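Local structure of type III effector HopU1 (Pseudomonas syringae pv. tomato, 3U0J) at residues Met150-Leu155 / Leu244-Glu249. The protein probably transfers ADP-ribose from NAD+ to arginine residues of target proteins, acting as a type III effector in plant immunity. Residues are numbered along the deposited sequence; the frame is centred on the assembly and turned at random.
Sequences MLSSAL and LPMMSE
The loop between strands 241-243 and 248-257 of the ADP-ribosyltransferase fold packs here on helix 145-162, with Leu155 of the helix facing Leu244 and Pro245 of the loop. Leu155 reaches the loop with one methyl, CD1, which packs on backbone. Its CD1 lies 3.7 Å from Leu244 O and 4.0 Å from Pro245 N. The methyl therefore meets the peptide link between these two residues, not the leucine side chain of the loop. Leu155 CG stands beside its own backbone N and anti to the carbonyl carbon (chi1 -48°). This rotamer brings CD1 to the loop; CD2 makes no contact with it. The side chain of Leu244 starts away from the helix, and Pro245 reaches Met159 one turn further along it.

The sequence leading into Leu244 resembles the ExE region of arginine-specific mono-ADP-ribosyltransferases, where a Glu-x-Glu pair is followed by a short hydrophobic run. The present contact would then lie just downstream of that motif. Leu244 also pairs through its backbone with Met198, while Ser248 starts the next strand beside Glu194.

The polar part is bridged by a water. It accepts the N-H of Met246 at 2.8 Å and is hydrogen-bonded to Ser152 OG at 3.0 Å. The angle at the water between Met246 N and Ser152 OG is about 138°. Ser152 OG has a second bond, to Ile148 O one turn earlier in its own helix. The loop N-H is thus linked to the helix without a direct hydrogen bond.

Met246 SD comes within 4.2 Å of Ser152 OG, a loose approach. The methionine chain bends at chi3, and its side chain also touches Ile148. Phe197 joins the two sides: Met246 and Leu151 both pack on it.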
loop_
_atom_site.group_PDB
_atom_site.type_symbol
_atom_site.label_atom_id
_atom_site.label_comp_id
_atom_site.label_asym_id
_atom_site.label_seq_id
_atom_site.Cartn_x
_atom_site.Cartn_y
_atom_site.Cartn_z
ATOM N N MET A 150 6.311 -10.666 0.521
ATOM C CA MET A 150 5.857 -10.698 1.899
ATOM C C MET A 150 4.609 -9.844 2.053
ATOM O O MET A 150 3.647 -10.274 2.691
ATOM C CB MET A 150 6.957 -10.273 2.872
ATOM C CG MET A 150 6.846 -10.934 4.264
ATOM S SD MET A 150 6.548 -12.725 4.309
ATOM C CE MET A 150 5.855 -12.765 5.906
ATOM N N LEU A 151 4.603 -8.654 1.446
ATOM C CA LEU A 151 3.453 -7.752 1.563
ATOM C C LEU A 151 2.224 -8.376 0.906
ATOM O O LEU A 151 1.120 -8.350 1.466
ATOM C CB LEU A 151 3.740 -6.398 0.924
ATOM C CG LEU A 151 3.267 -5.135 1.655
ATOM C CD1 LEU A 151 2.876 -4.056 0.675
ATOM C CD2 LEU A 151 2.137 -5.388 2.615
ATOM N N SER A 152 2.410 -8.947 -0.281
ATOM C CA SER A 152 1.308 -9.625 -0.935
ATOM C C SER A 152 0.724 -10.696 -0.018
ATOM O O SER A 152 -0.476 -10.738 0.206
ATOM C CB SER A 152 1.756 -10.241 -2.252
ATOM O OG SER A 152 2.109 -9.247 -3.193
ATOM N N SER A 153 1.579 -11.551 0.526
ATOM C CA SER A 153 1.108 -12.595 1.428
ATOM C C SER A 153 0.343 -11.991 2.598
ATOM O O SER A 153 -0.715 -12.482 2.966
ATOM C CB SER A 153 2.267 -13.450 1.945
ATOM O OG SER A 153 1.807 -14.482 2.805
ATOM N N ALA A 154 0.880 -10.920 3.175
ATOM C CA ALA A 154 0.238 -10.304 4.319
ATOM C C ALA A 154 -1.188 -9.937 3.969
ATOM O O ALA A 154 -2.129 -10.296 4.692
ATOM C CB ALA A 154 0.991 -9.086 4.765
ATOM N N LEU A 155 -1.351 -9.216 2.865
ATOM C CA LEU A 155 -2.682 -8.773 2.486
ATOM C C LEU A 155 -3.572 -9.981 2.216
ATOM O O LEU A 155 -4.750 -9.959 2.524
ATOM C CB LEU A 155 -2.633 -7.852 1.277
ATOM C CG LEU A 155 -1.618 -6.704 1.301
ATOM C CD1 LEU A 155 -1.789 -5.819 0.073
ATOM C CD2 LEU A 155 -1.688 -5.862 2.574
ATOM N N LEU A 244 -4.710 -2.301 -1.146
ATOM C CA LEU A 244 -5.113 -3.265 -2.177
ATOM C C LEU A 244 -3.926 -4.053 -2.688
ATOM O O LEU A 244 -2.820 -3.545 -2.702
ATOM C CB LEU A 244 -5.759 -2.566 -3.371
ATOM C CG LEU A 244 -7.168 -1.990 -3.220
ATOM C CD1 LEU A 244 -7.928 -2.804 -2.222
ATOM C CD2 LEU A 244 -7.088 -0.582 -2.729
ATOM N N PRO A 245 -4.152 -5.292 -3.136
ATOM C CA PRO A 245 -3.088 -6.091 -3.760
ATOM C C PRO A 245 -2.608 -5.460 -5.067
ATOM O O PRO A 245 -3.371 -4.715 -5.670
ATOM C CB PRO A 245 -3.788 -7.418 -4.083
ATOM C CG PRO A 245 -5.028 -7.436 -3.250
ATOM C CD PRO A 245 -5.438 -6.012 -3.104
ATOM N N MET A 246 -1.383 -5.771 -5.500
ATOM C CA MET A 246 -0.875 -5.352 -6.812
ATOM C C MET A 246 -1.938 -5.495 -7.915
ATOM O O MET A 246 -2.783 -6.392 -7.860
ATOM C CB MET A 246 0.349 -6.189 -7.206
ATOM C CG MET A 246 1.582 -6.022 -6.345
ATOM S SD MET A 246 2.820 -7.261 -6.789
ATOM C CE MET A 246 1.798 -8.593 -7.386
ATOM N N MET A 247 -1.879 -4.623 -8.923
ATOM C CA MET A 247 -2.749 -4.732 -10.100
ATOM C C MET A 247 -4.241 -4.665 -9.798
ATOM O O MET A 247 -5.036 -5.407 -10.389
ATOM C CB MET A 247 -2.446 -5.998 -10.905
ATOM C CG MET A 247 -1.292 -5.818 -11.884
ATOM S SD MET A 247 -1.530 -4.471 -13.059
ATOM C CE MET A 247 0.162 -4.031 -13.366
ATOM N N SER A 248 -4.619 -3.774 -8.888
ATOM C CA SER A 248 -6.025 -3.505 -8.647
ATOM C C SER A 248 -6.608 -2.709 -9.805
ATOM O O SER A 248 -5.947 -1.840 -10.388
ATOM C CB SER A 248 -6.205 -2.736 -7.352
ATOM O OG SER A 248 -5.648 -1.452 -7.493
ATOM N N GLU A 249 -7.860 -3.001 -10.124
ATOM C CA GLU A 249 -8.481 -2.514 -11.343
ATOM C C GLU A 249 -9.815 -1.848 -11.019
ATOM O O GLU A 249 -10.608 -2.408 -10.251
ATOM C CB GLU A 249 -8.705 -3.717 -12.257
ATOM C CG GLU A 249 -8.495 -3.447 -13.723
ATOM C CD GLU A 249 -7.947 -4.650 -14.478
ATOM O OE1 GLU A 249 -7.275 -5.523 -13.865
ATOM O OE2 GLU A 249 -8.182 -4.699 -15.706
HETATM O O HOH W 1 -0.507 -8.097 -4.245
#